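Local structure of nicking enzyme (Staphylococcus aureus, 4HTE) at residues K227-D232 and N262-L267; K255-T260 and K330-E335; I273-D278 and E318-Y323; K282-Q287 and K313-E318. The protein probably nicks plasmid DNA at the origin of transfer during conjugative spread of antibiotic resistance, the present chain being its C-terminal, mainly helical domain. One frame throughout, in Å; residues are numbered along the deposited sequence.

Contact 1: residues K227-D232 and N262-L267; sequences KELFTD and NTIEML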
loop_
_atom_site.group_PDB
_atom_site.type_symbol
_atom_site.label_atom_id
_atom_site.label_comp_id
_atom_site.label_asym_id
_atom_site.label_seq_id
_atom_site.Cartn_x
_atom_site.Cartn_y
_atom_site.Cartn_z
ATOM N N LYS A 227 -12.573 -2.311 9.273
ATOM C CA LYS A 227 -14.027 -2.233 9.316
ATOM C C LYS A 227 -14.643 -3.619 9.143
ATOM O O LYS A 227 -15.686 -3.919 9.725
ATOM C CB LYS A 227 -14.545 -1.288 8.230
ATOM N N GLU A 228 -13.991 -4.462 8.347
ATOM C CA GLU A 228 -14.490 -5.810 8.083
ATOM C C GLU A 228 -14.213 -6.768 9.237
ATOM O O GLU A 228 -14.703 -7.896 9.240
ATOM C CB GLU A 228 -13.865 -6.371 6.805
ATOM C CG GLU A 228 -14.333 -5.678 5.541
ATOM C CD GLU A 228 -13.626 -6.191 4.301
ATOM O OE1 GLU A 228 -12.375 -6.177 4.276
ATOM O OE2 GLU A 228 -14.323 -6.609 3.353
ATOM N N LEU A 229 -13.427 -6.324 10.212
ATOM C CA LEU A 229 -13.085 -7.167 11.350
ATOM C C LEU A 229 -14.140 -7.069 12.447
ATOM O O LEU A 229 -14.299 -7.990 13.249
ATOM C CB LEU A 229 -11.714 -6.787 11.912
ATOM C CG LEU A 229 -10.492 -7.146 11.064
ATOM C CD1 LEU A 229 -9.219 -6.704 11.770
ATOM C CD2 LEU A 229 -10.449 -8.637 10.771
ATOM N N PHE A 230 -14.856 -5.950 12.481
ATOM C CA PHE A 230 -15.879 -5.729 13.497
ATOM C C PHE A 230 -17.281 -6.021 12.971
ATOM O O PHE A 230 -17.735 -5.408 12.005
ATOM C CB PHE A 230 -15.812 -4.290 14.008
ATOM C CG PHE A 230 -14.588 -3.994 14.831
ATOM C CD1 PHE A 230 -14.551 -4.308 16.181
ATOM C CD2 PHE A 230 -13.477 -3.399 14.258
ATOM C CE1 PHE A 230 -13.429 -4.035 16.941
ATOM C CE2 PHE A 230 -12.352 -3.124 15.014
ATOM C CZ PHE A 230 -12.328 -3.442 16.357
ATOM N N THR A 231 -17.963 -6.962 13.619
ATOM C CA THR A 231 -19.342 -7.276 13.274
ATOM C C THR A 231 -20.261 -6.190 13.823
ATOM O O THR A 231 -21.218 -5.781 13.166
ATOM C CB THR A 231 -19.769 -8.641 13.843
ATOM N N ASP A 232 -19.954 -5.720 15.029
ATOM C CA ASP A 232 -20.728 -4.658 15.659
ATOM C C ASP A 232 -20.313 -3.296 15.112
ATOM O O ASP A 232 -19.339 -2.701 15.576
ATOM C CB ASP A 232 -20.540 -4.689 17.175
ATOM N N ASN A 262 -10.693 -15.984 12.388
ATOM C CA ASN A 262 -10.362 -16.045 13.805
ATOM C C ASN A 262 -10.350 -14.660 14.444
ATOM O O ASN A 262 -11.061 -14.408 15.417
ATOM C CB ASN A 262 -9.004 -16.720 14.007
ATOM C CG ASN A 262 -9.045 -18.209 13.721
ATOM O OD1 ASN A 262 -9.001 -18.632 12.566
ATOM N ND2 ASN A 262 -9.129 -19.011 14.776
ATOM N N THR A 263 -9.533 -13.768 13.893
ATOM C CA THR A 263 -9.366 -12.430 14.445
ATOM C C THR A 263 -10.710 -11.778 14.748
ATOM O O THR A 263 -10.873 -11.132 15.783
ATOM C CB THR A 263 -8.580 -11.519 13.488
ATOM O OG1 THR A 263 -7.873 -12.317 12.530
ATOM C CG2 THR A 263 -7.589 -10.673 14.261
ATOM N N ILE A 264 -11.668 -11.950 13.844
ATOM C CA ILE A 264 -12.998 -11.380 14.021
ATOM C C ILE A 264 -13.650 -11.917 15.291
ATOM O O ILE A 264 -14.189 -11.154 16.093
ATOM C CB ILE A 264 -13.909 -11.698 12.822
ATOM C CG1 ILE A 264 -13.354 -11.057 11.549
ATOM C CG2 ILE A 264 -15.324 -11.211 13.088
ATOM C CD1 ILE A 264 -14.272 -11.186 10.353
ATOM N N GLU A 265 -13.597 -13.233 15.467
ATOM C CA GLU A 265 -14.190 -13.874 16.630
ATOM C C GLU A 265 -13.468 -13.466 17.909
ATOM O O GLU A 265 -14.081 -13.369 18.969
ATOM C CB GLU A 265 -14.143 -15.395 16.476
ATOM C CG GLU A 265 -14.666 -16.160 17.681
ATOM C CD GLU A 265 -14.690 -17.658 17.452
ATOM O OE1 GLU A 265 -14.862 -18.411 18.434
ATOM O OE2 GLU A 265 -14.538 -18.085 16.287
HETATM N N MSE A 266 -12.166 -13.225 17.808
HETATM C CA MSE A 266 -11.346 -12.942 18.976
HETATM C C MSE A 266 -11.723 -11.667 19.683
HETATM O O MSE A 266 -11.771 -11.650 20.932
HETATM C CB MSE A 266 -9.889 -12.846 18.538
HETATM C CG MSE A 266 -9.374 -14.196 18.055
HETATM SE SE MSE A 266 -7.414 -14.269 18.247
HETATM C CE MSE A 266 -7.337 -14.436 20.208
ATOM N N LEU A 267 -11.976 -10.602 18.931
ATOM C CA LEU A 267 -12.205 -9.282 19.514
ATOM C C LEU A 267 -13.654 -9.069 19.946
ATOM O O LEU A 267 -13.938 -8.196 20.768
ATOM C CB LEU A 267 -11.757 -8.167 18.557
ATOM C CG LEU A 267 -12.028 -8.303 17.055
ATOM C CD1 LEU A 267 -13.522 -8.327 16.752
ATOM C CD2 LEU A 267 -11.342 -7.181 16.295
#
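L229 and I264 each set their first torsion with the leading branch opposite the carbonyl carbon (chi1 -71° for CG and -63° for CG1). This brings L229 CD2 to 3.9 Å from I264 CG1. The two side chains run obliquely to one another. L267 differs: its CG lies between the backbone N and the carbonyl carbon (chi1 40°), and its two methyls meet the 227-232 loop at different places. L267 CD2 sits over one face of the F230 ring, 4.1 Å from its centroid and shifted toward the rim. This is a CH-pi contact. L267 CD1 packs at 3.6 Å against L229 O. The same carbonyl oxygen has I264 CG2 at 3.4 Å. I264 CD1 reaches back to E228 O at 3.5 Å. Methyl groups of the helix thus lie against two successive carbonyl oxygens of the loop. The contact is made by van der Waals packing, partly of methyls against these oxygens. The loop joins helix 198-227 to helix 233-242. L229 also touches L251, and the F230 ring meets the F239 ring. The contact therefore sets the turn between these two helices against the later part of helix 245-269.

Contact 2: residues K255-T260 and K330-E335; sequences KTYHGT and KHLYQE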
loop_
_atom_site.group_PDB
_atom_site.type_symbol
_atom_site.label_atom_id
_atom_site.label_comp_id
_atom_site.label_asym_id
_atom_site.label_seq_id
_atom_site.Cartn_x
_atom_site.Cartn_y
_atom_site.Cartn_z
ATOM N N LYS A 255 -3.784 -9.685 12.562
ATOM C CA LYS A 255 -4.770 -10.294 11.679
ATOM C C LYS A 255 -4.106 -11.295 10.741
ATOM O O LYS A 255 -4.572 -12.424 10.590
ATOM C CB LYS A 255 -5.479 -9.218 10.860
ATOM C CG LYS A 255 -6.576 -9.748 9.950
ATOM C CD LYS A 255 -6.751 -8.869 8.720
ATOM C CE LYS A 255 -5.625 -9.072 7.709
ATOM N NZ LYS A 255 -5.704 -10.400 7.031
ATOM N N THR A 256 -3.014 -10.867 10.115
ATOM C CA THR A 256 -2.327 -11.683 9.117
ATOM C C THR A 256 -1.709 -12.938 9.725
ATOM O O THR A 256 -1.322 -13.857 9.003
ATOM C CB THR A 256 -1.220 -10.887 8.390
ATOM O OG1 THR A 256 -0.196 -10.511 9.320
ATOM C CG2 THR A 256 -1.794 -9.643 7.714
ATOM N N TYR A 257 -1.613 -12.980 11.050
ATOM C CA TYR A 257 -1.076 -14.151 11.730
ATOM C C TYR A 257 -2.186 -15.147 12.059
ATOM O O TYR A 257 -2.004 -16.355 11.914
ATOM C CB TYR A 257 -0.337 -13.737 13.004
ATOM C CG TYR A 257 0.170 -14.901 13.826
ATOM C CD1 TYR A 257 -0.551 -15.370 14.913
ATOM C CD2 TYR A 257 1.366 -15.528 13.515
ATOM C CE1 TYR A 257 -0.096 -16.432 15.671
ATOM C CE2 TYR A 257 1.831 -16.593 14.266
ATOM C CZ TYR A 257 1.094 -17.040 15.342
ATOM O OH TYR A 257 1.549 -18.097 16.096
ATOM N N HIS A 258 -3.336 -14.637 12.487
ATOM C CA HIS A 258 -4.452 -15.489 12.884
ATOM C C HIS A 258 -5.486 -15.645 11.769
ATOM O O HIS A 258 -6.451 -16.395 11.914
ATOM C CB HIS A 258 -5.125 -14.927 14.139
ATOM C CG HIS A 258 -4.318 -15.100 15.389
ATOM N ND1 HIS A 258 -4.275 -16.289 16.087
ATOM C CD2 HIS A 258 -3.531 -14.236 16.072
ATOM C CE1 HIS A 258 -3.492 -16.152 17.140
ATOM N NE2 HIS A 258 -3.026 -14.916 17.155
ATOM N N GLY A 259 -5.284 -14.947 10.657
ATOM C CA GLY A 259 -6.258 -14.952 9.581
ATOM C C GLY A 259 -7.444 -14.085 9.951
ATOM O O GLY A 259 -7.589 -13.689 11.105
ATOM N N THR A 260 -8.297 -13.792 8.975
ATOM C CA THR A 260 -9.431 -12.903 9.198
ATOM C C THR A 260 -10.486 -13.539 10.100
ATOM O O THR A 260 -10.850 -12.974 11.129
ATOM C CB THR A 260 -10.100 -12.500 7.874
ATOM O OG1 THR A 260 -10.604 -13.669 7.217
ATOM C CG2 THR A 260 -9.107 -11.793 6.960
ATOM N N LYS A 330 7.024 -13.058 16.233
ATOM C CA LYS A 330 6.574 -12.141 17.274
ATOM C C LYS A 330 5.282 -12.638 17.908
ATOM O O LYS A 330 5.159 -12.686 19.132
ATOM C CB LYS A 330 6.363 -10.738 16.700
ATOM N N HIS A 331 4.321 -13.011 17.071
ATOM C CA HIS A 331 3.021 -13.453 17.557
ATOM C C HIS A 331 3.075 -14.870 18.111
ATOM O O HIS A 331 2.225 -15.259 18.909
ATOM C CB HIS A 331 1.978 -13.353 16.446
ATOM C CG HIS A 331 1.621 -11.944 16.093
ATOM N ND1 HIS A 331 0.712 -11.205 16.817
ATOM C CD2 HIS A 331 2.065 -11.132 15.105
ATOM C CE1 HIS A 331 0.604 -10.000 16.286
ATOM N NE2 HIS A 331 1.415 -9.930 15.246
ATOM N N LEU A 332 4.076 -15.636 17.692
ATOM C CA LEU A 332 4.277 -16.969 18.242
ATOM C C LEU A 332 4.604 -16.844 19.723
ATOM O O LEU A 332 4.031 -17.540 20.559
ATOM C CB LEU A 332 5.419 -17.689 17.527
ATOM C CG LEU A 332 5.158 -19.139 17.115
ATOM C CD1 LEU A 332 6.464 -19.825 16.737
ATOM C CD2 LEU A 332 4.452 -19.922 18.210
ATOM N N TYR A 333 5.544 -15.957 20.036
ATOM C CA TYR A 333 5.887 -15.650 21.419
ATOM C C TYR A 333 4.621 -15.254 22.167
ATOM O O TYR A 333 4.306 -15.810 23.217
ATOM C CB TYR A 333 6.915 -14.514 21.463
ATOM C CG TYR A 333 7.691 -14.378 22.764
ATOM C CD1 TYR A 333 7.179 -14.840 23.972
ATOM C CD2 TYR A 333 8.943 -13.778 22.778
ATOM C CE1 TYR A 333 7.894 -14.707 25.151
ATOM C CE2 TYR A 333 9.663 -13.642 23.949
ATOM C CZ TYR A 333 9.134 -14.108 25.133
ATOM O OH TYR A 333 9.845 -13.975 26.303
ATOM N N GLN A 334 3.885 -14.297 21.612
ATOM C CA GLN A 334 2.638 -13.849 22.207
ATOM C C GLN A 334 1.726 -15.031 22.508
ATOM O O GLN A 334 1.101 -15.089 23.565
ATOM C CB GLN A 334 1.932 -12.887 21.260
ATOM C CG GLN A 334 0.842 -12.069 21.906
ATOM C CD GLN A 334 0.112 -11.213 20.901
ATOM O OE1 GLN A 334 -0.340 -11.705 19.869
ATOM N NE2 GLN A 334 0.009 -9.921 21.185
ATOM N N GLU A 335 1.653 -15.969 21.570
ATOM C CA GLU A 335 0.834 -17.165 21.737
ATOM C C GLU A 335 1.313 -17.988 22.927
ATOM O O GLU A 335 0.531 -18.324 23.814
ATOM C CB GLU A 335 0.881 -18.029 20.475
ATOM C CG GLU A 335 -0.471 -18.540 20.016
ATOM C CD GLU A 335 -0.355 -19.691 19.039
ATOM O OE1 GLU A 335 -0.972 -19.617 17.959
ATOM O OE2 GLU A 335 0.352 -20.671 19.350
#
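Y257 and H331 join helix 245-269 to helix 327-339 beside the calcium site of this C-terminal domain. The short helix segments run at 64° to each other, with their axes 10.7 Å apart at closest approach. Y257 carries the contact. Its CG points opposite the backbone N (chi1 176°), which extends the ring toward helix 327-339. H331 CB lies over the centre of one ring face, 3.5 Å from the centroid, in a CH-pi contact. The imidazole beyond it is slid aside, so the two rings barely overlap, though their planes are only 23° apart. At the far end, Y257 OH lies 3.6 Å from L332 CA and 3.9 Å from L332 CG. It also gives a weak hydrogen bond to E335 OE1 at 3.5 Å. The carboxylate of E335 has stronger partners: OE2 forms a salt bridge with R281, and OE1 accepts from the backbone N of Y276. H331 ND1 donates to Q334 OE1 at 3.3 Å, which ties the imidazole to its own helix. The Y257 side chain is about 4 Å from that of D328, a calcium-binding residue. It is a helix-helix contact of an all-helical domain, built on an aromatic CH-pi pair.

Contact 3: residues I273-D278 and E318-Y323; sequences IPKYSD and EYDFDY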
loop_
_atom_site.group_PDB
_atom_site.type_symbol
_atom_site.label_atom_id
_atom_site.label_comp_id
_atom_site.label_asym_id
_atom_site.label_seq_id
_atom_site.Cartn_x
_atom_site.Cartn_y
_atom_site.Cartn_z
ATOM N N ILE A 273 -7.153 -17.193 21.140
ATOM C CA ILE A 273 -7.172 -18.452 20.400
ATOM C C ILE A 273 -5.778 -18.736 19.845
ATOM O O ILE A 273 -5.128 -17.828 19.331
ATOM C CB ILE A 273 -8.158 -18.400 19.220
ATOM C CG1 ILE A 273 -9.570 -18.074 19.709
ATOM C CG2 ILE A 273 -8.155 -19.722 18.469
ATOM C CD1 ILE A 273 -10.558 -17.883 18.592
ATOM N N PRO A 274 -5.314 -19.995 19.937
ATOM C CA PRO A 274 -3.975 -20.314 19.436
ATOM C C PRO A 274 -3.974 -20.807 17.988
ATOM O O PRO A 274 -4.731 -21.715 17.636
ATOM C CB PRO A 274 -3.521 -21.428 20.379
ATOM C CG PRO A 274 -4.812 -22.077 20.880
ATOM C CD PRO A 274 -5.973 -21.191 20.487
ATOM N N LYS A 275 -3.131 -20.201 17.159
ATOM C CA LYS A 275 -2.979 -20.616 15.769
ATOM C C LYS A 275 -2.413 -22.029 15.651
ATOM O O LYS A 275 -2.754 -22.764 14.723
ATOM C CB LYS A 275 -2.072 -19.629 15.025
ATOM C CG LYS A 275 -1.541 -20.139 13.694
ATOM C CD LYS A 275 -1.278 -18.987 12.736
ATOM C CE LYS A 275 -0.379 -19.395 11.578
ATOM N NZ LYS A 275 -0.283 -18.323 10.546
ATOM N N TYR A 276 -1.558 -22.409 16.595
ATOM C CA TYR A 276 -0.853 -23.686 16.524
ATOM C C TYR A 276 -1.182 -24.621 17.680
ATOM O O TYR A 276 -1.685 -24.199 18.721
ATOM C CB TYR A 276 0.659 -23.452 16.488
ATOM C CG TYR A 276 1.137 -22.791 15.220
ATOM C CD1 TYR A 276 1.057 -23.454 14.005
ATOM C CD2 TYR A 276 1.672 -21.510 15.235
ATOM C CE1 TYR A 276 1.489 -22.862 12.840
ATOM C CE2 TYR A 276 2.110 -20.907 14.070
ATOM C CZ TYR A 276 2.014 -21.589 12.875
ATOM O OH TYR A 276 2.447 -20.999 11.708
ATOM N N SER A 277 -0.890 -25.901 17.475
ATOM C CA SER A 277 -1.008 -26.904 18.521
ATOM C C SER A 277 0.197 -26.798 19.444
ATOM O O SER A 277 1.178 -26.133 19.114
ATOM C CB SER A 277 -1.058 -28.300 17.902
ATOM O OG SER A 277 -1.931 -28.329 16.787
ATOM N N ASP A 278 0.128 -27.449 20.600
ATOM C CA ASP A 278 1.260 -27.458 21.518
ATOM C C ASP A 278 2.430 -28.211 20.899
ATOM O O ASP A 278 3.586 -27.814 21.052
ATOM C CB ASP A 278 0.873 -28.091 22.858
ATOM C CG ASP A 278 0.309 -27.083 23.843
ATOM O OD1 ASP A 278 0.739 -25.910 23.810
ATOM O OD2 ASP A 278 -0.558 -27.468 24.655
ATOM N N GLU A 318 4.351 -26.426 5.549
ATOM C CA GLU A 318 3.628 -27.279 6.485
ATOM C C GLU A 318 2.829 -26.499 7.537
ATOM O O GLU A 318 1.686 -26.847 7.832
ATOM C CB GLU A 318 4.605 -28.231 7.191
ATOM C CG GLU A 318 5.448 -29.113 6.265
ATOM C CD GLU A 318 4.654 -30.220 5.595
ATOM O OE1 GLU A 318 3.408 -30.129 5.554
ATOM O OE2 GLU A 318 5.285 -31.189 5.117
ATOM N N TYR A 319 3.424 -25.444 8.090
ATOM C CA TYR A 319 2.879 -24.785 9.276
ATOM C C TYR A 319 2.336 -23.378 9.018
ATOM O O TYR A 319 1.477 -22.906 9.762
ATOM C CB TYR A 319 3.951 -24.738 10.371
ATOM C CG TYR A 319 4.392 -26.109 10.848
ATOM C CD1 TYR A 319 5.385 -26.822 10.179
ATOM C CD2 TYR A 319 3.813 -26.692 11.966
ATOM C CE1 TYR A 319 5.784 -28.079 10.618
ATOM C CE2 TYR A 319 4.205 -27.943 12.408
ATOM C CZ TYR A 319 5.189 -28.631 11.733
ATOM O OH TYR A 319 5.576 -29.877 12.175
ATOM N N ASP A 320 2.815 -22.719 7.966
ATOM C CA ASP A 320 2.429 -21.333 7.697
ATOM C C ASP A 320 3.278 -20.400 8.555
ATOM O O ASP A 320 2.812 -19.354 9.005
ATOM C CB ASP A 320 0.943 -21.124 8.012
ATOM C CG ASP A 320 0.380 -19.846 7.418
ATOM O OD1 ASP A 320 0.756 -19.484 6.285
ATOM O OD2 ASP A 320 -0.458 -19.207 8.092
ATOM N N PHE A 321 4.529 -20.789 8.779
ATOM C CA PHE A 321 5.448 -19.991 9.580
ATOM C C PHE A 321 6.457 -19.276 8.689
ATOM O O PHE A 321 7.235 -19.915 7.979
ATOM C CB PHE A 321 6.180 -20.876 10.589
ATOM C CG PHE A 321 6.891 -20.108 11.666
ATOM C CD1 PHE A 321 6.178 -19.498 12.686
ATOM C CD2 PHE A 321 8.271 -19.995 11.659
ATOM C CE1 PHE A 321 6.829 -18.790 13.678
ATOM C CE2 PHE A 321 8.928 -19.288 12.649
ATOM C CZ PHE A 321 8.206 -18.684 13.659
ATOM N N ASP A 322 6.439 -17.948 8.729
ATOM C CA ASP A 322 7.350 -17.145 7.922
ATOM C C ASP A 322 8.478 -16.582 8.777
ATOM O O ASP A 322 8.364 -15.488 9.331
ATOM C CB ASP A 322 6.591 -16.003 7.244
ATOM C CG ASP A 322 7.215 -15.592 5.924
ATOM O OD1 ASP A 322 8.391 -15.170 5.927
ATOM O OD2 ASP A 322 6.529 -15.689 4.885
ATOM N N TYR A 323 9.569 -17.335 8.880
ATOM C CA TYR A 323 10.723 -16.907 9.664
ATOM C C TYR A 323 11.261 -15.581 9.141
ATOM O O TYR A 323 11.660 -14.712 9.917
ATOM C CB TYR A 323 11.824 -17.970 9.620
ATOM C CG TYR A 323 13.135 -17.515 10.221
ATOM C CD1 TYR A 323 13.295 -17.424 11.597
ATOM C CD2 TYR A 323 14.211 -17.178 9.412
ATOM C CE1 TYR A 323 14.492 -17.010 12.150
ATOM C CE2 TYR A 323 15.412 -16.763 9.957
ATOM C CZ TYR A 323 15.547 -16.681 11.325
ATOM O OH TYR A 323 16.740 -16.268 11.872
#
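K275 and Y276 reach from the loop before helix 278-293 to the C-terminal end of helix 302-319, where the chain turns into the calcium site. D320, a calcium-binding residue, leaves helical geometry there with positive phi (82°). The K275 chain is extended, with CG opposite the backbone N (chi1 165°), and meets the D320 side chain at about a right angle. Its NZ donates to D320 OD2 at 2.6 Å in a salt bridge, and comes from above the carboxylate plane, 38° out of it. The same NZ also donates to the backbone O of Y257 and makes a cation-pi contact with the Y257 ring. The ammonium group is thus held by an acid, a carbonyl and a ring. The modelled calcium ion is about 4 Å from the D320 side chain, too far for direct coordination, though its charge may still be felt there. Y276 supplies the second bond. Its OH donates to Y319 O at 2.9 Å, well above the carbonyl plane. This gives a side-chain partner to the backbone O of Y319, just before D320. D320 O is also near the hydroxyl, but the angle is too poor for a bond. K275 CG covers the centre of one face of the Y276 ring. F321 CB lies 3.9 Å from Y276 OH, and Y276 CE1 lies 4.0 Å from Y319 CB.

Contact 4: residues K282-Q287 and K313-E318; sequences KYITEQ and KKLLSE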
loop_
_atom_site.group_PDB
_atom_site.type_symbol
_atom_site.label_atom_id
_atom_site.label_comp_id
_atom_site.label_asym_id
_atom_site.label_seq_id
_atom_site.Cartn_x
_atom_site.Cartn_y
_atom_site.Cartn_z
ATOM N N LYS A 282 6.019 -26.394 19.593
ATOM C CA LYS A 282 7.324 -26.848 20.056
ATOM C C LYS A 282 8.253 -27.069 18.867
ATOM O O LYS A 282 9.396 -26.613 18.870
ATOM C CB LYS A 282 7.186 -28.141 20.863
ATOM N N TYR A 283 7.751 -27.765 17.851
ATOM C CA TYR A 283 8.525 -28.044 16.646
ATOM C C TYR A 283 9.091 -26.757 16.052
ATOM O O TYR A 283 10.297 -26.636 15.836
ATOM C CB TYR A 283 7.644 -28.740 15.606
ATOM C CG TYR A 283 8.380 -29.177 14.358
ATOM C CD1 TYR A 283 8.738 -28.258 13.380
ATOM C CD2 TYR A 283 8.705 -30.510 14.153
ATOM C CE1 TYR A 283 9.407 -28.653 12.238
ATOM C CE2 TYR A 283 9.372 -30.916 13.012
ATOM C CZ TYR A 283 9.721 -29.982 12.058
ATOM O OH TYR A 283 10.386 -30.375 10.921
ATOM N N ILE A 284 8.205 -25.798 15.796
ATOM C CA ILE A 284 8.576 -24.554 15.132
ATOM C C ILE A 284 9.710 -23.842 15.862
ATOM O O ILE A 284 10.699 -23.447 15.248
ATOM C CB ILE A 284 7.366 -23.600 15.012
ATOM C CG1 ILE A 284 6.285 -24.222 14.121
ATOM C CG2 ILE A 284 7.799 -22.255 14.444
ATOM C CD1 ILE A 284 5.007 -23.412 14.036
ATOM N N THR A 285 9.565 -23.678 17.173
ATOM C CA THR A 285 10.582 -22.996 17.963
ATOM C C THR A 285 11.932 -23.683 17.803
ATOM O O THR A 285 12.940 -23.032 17.539
ATOM C CB THR A 285 10.213 -22.951 19.459
ATOM O OG1 THR A 285 10.070 -24.285 19.968
ATOM C CG2 THR A 285 8.921 -22.173 19.671
ATOM N N GLU A 286 11.942 -25.003 17.957
ATOM C CA GLU A 286 13.169 -25.777 17.831
ATOM C C GLU A 286 13.855 -25.487 16.501
ATOM O O GLU A 286 15.060 -25.239 16.457
ATOM C CB GLU A 286 12.868 -27.269 17.943
ATOM C CG GLU A 286 12.393 -27.698 19.316
ATOM C CD GLU A 286 11.831 -29.103 19.317
ATOM O OE1 GLU A 286 11.518 -29.614 18.222
ATOM O OE2 GLU A 286 11.704 -29.695 20.410
ATOM N N GLN A 287 13.079 -25.517 15.422
ATOM C CA GLN A 287 13.610 -25.258 14.086
ATOM C C GLN A 287 14.216 -23.864 13.985
ATOM O O GLN A 287 15.318 -23.693 13.470
ATOM C CB GLN A 287 12.514 -25.422 13.034
ATOM C CG GLN A 287 12.003 -26.840 12.894
ATOM C CD GLN A 287 13.080 -27.813 12.446
ATOM O OE1 GLN A 287 13.310 -27.991 11.250
ATOM N NE2 GLN A 287 13.746 -28.446 13.406
ATOM N N LYS A 313 11.500 -23.641 3.946
ATOM C CA LYS A 313 10.508 -24.129 3.000
ATOM C C LYS A 313 9.464 -24.990 3.696
ATOM O O LYS A 313 8.262 -24.792 3.515
ATOM C CB LYS A 313 11.197 -24.926 1.894
ATOM C CG LYS A 313 10.270 -25.790 1.065
ATOM C CD LYS A 313 10.952 -26.232 -0.214
ATOM C CE LYS A 313 10.151 -27.309 -0.920
ATOM N NZ LYS A 313 10.352 -28.652 -0.312
ATOM N N LYS A 314 9.927 -25.944 4.496
ATOM C CA LYS A 314 9.025 -26.840 5.209
ATOM C C LYS A 314 8.150 -26.060 6.186
ATOM O O LYS A 314 6.928 -26.159 6.143
ATOM C CB LYS A 314 9.815 -27.906 5.966
ATOM C CG LYS A 314 8.974 -29.089 6.400
ATOM C CD LYS A 314 9.608 -29.820 7.565
ATOM C CE LYS A 314 9.016 -31.205 7.742
ATOM N NZ LYS A 314 9.460 -31.837 9.014
ATOM N N LEU A 315 8.787 -25.290 7.062
ATOM C CA LEU A 315 8.076 -24.476 8.045
ATOM C C LEU A 315 6.922 -23.703 7.416
ATOM O O LEU A 315 5.799 -23.730 7.916
ATOM C CB LEU A 315 9.041 -23.490 8.704
ATOM C CG LEU A 315 10.035 -24.068 9.710
ATOM C CD1 LEU A 315 11.060 -23.015 10.101
ATOM C CD2 LEU A 315 9.313 -24.593 10.940
ATOM N N LEU A 316 7.208 -23.009 6.320
ATOM C CA LEU A 316 6.207 -22.187 5.652
ATOM C C LEU A 316 5.129 -23.049 5.003
ATOM O O LEU A 316 3.939 -22.759 5.116
ATOM C CB LEU A 316 6.873 -21.314 4.589
ATOM C CG LEU A 316 5.951 -20.310 3.899
ATOM C CD1 LEU A 316 5.766 -19.075 4.765
ATOM C CD2 LEU A 316 6.501 -19.937 2.532
ATOM N N SER A 317 5.555 -24.108 4.325
ATOM C CA SER A 317 4.637 -24.993 3.617
ATOM C C SER A 317 3.736 -25.756 4.580
ATOM O O SER A 317 2.513 -25.738 4.448
ATOM C CB SER A 317 5.424 -25.986 2.761
ATOM O OG SER A 317 4.565 -26.962 2.198
ATOM N N GLU A 318 4.351 -26.426 5.549
ATOM C CA GLU A 318 3.628 -27.279 6.485
ATOM C C GLU A 318 2.829 -26.499 7.537
ATOM O O GLU A 318 1.686 -26.847 7.832
ATOM C CB GLU A 318 4.605 -28.231 7.191
ATOM C CG GLU A 318 5.448 -29.113 6.265
ATOM C CD GLU A 318 4.654 -30.220 5.595
ATOM O OE1 GLU A 318 3.408 -30.129 5.554
ATOM O OE2 GLU A 318 5.285 -31.189 5.117
#
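Y283 and K314 bridge an antiparallel helical hairpin made by helix 278-293 and helix 302-319. The local axes cross at -155° and come within 11.3 Å. Y283 can be followed outward from its CB, which points toward the other helix. CG is opposite the backbone N (chi1 -175°), and this carries the ring across the gap between the helices. Along one edge, CE1 has L315 CD2 near the ring plane at 4.3 Å. K314 NZ lies 4.1 Å from CE2 of the same ring. The tip, OH, accepts a hydrogen bond from K314 NZ at 2.6 Å. The extended lysine chain arrives at about a right angle to the tyrosine, and its CD also packs near the hydroxyl. K314 is exposed, whereas L315 is buried. L315 CD2 touches Y283, I284 and Q287. The Y283 ring also meets the Y319 ring, with planes at about 20°, and I284 touches F321, in the loop after helix 302-319. Q287 lies obliquely to the leucine. Its CB is 3.9 Å from L315 CD2, and the chain, bent at chi2, keeps Q287 CG 4.0 Å from the same methyl.

How the contacts relate
The contacts lie between residues 227 and 335, toward the C-terminal end of the chain, within a helical part that holds the calcium site. Contact 1 lies at one end of the row and contact 4 at the other; their centres are about 28 Å apart and their nearest atoms about 14 Å. Contact 1 shares helix 245-269 with contact 2, their centres being 15 Å apart. The centres of contacts 2 and 3 are 8 Å apart, as are those of contacts 3 and 4. Contacts 3 and 4 share E318 and helix 302-319. In sequence, the segments of contact 2 enclose contact 3, which encloses contact 4; contacts 1 and 2 interleave. Helices 245-269, 278-293, 302-319 and 327-339 are thereby tied together around D320 and D328.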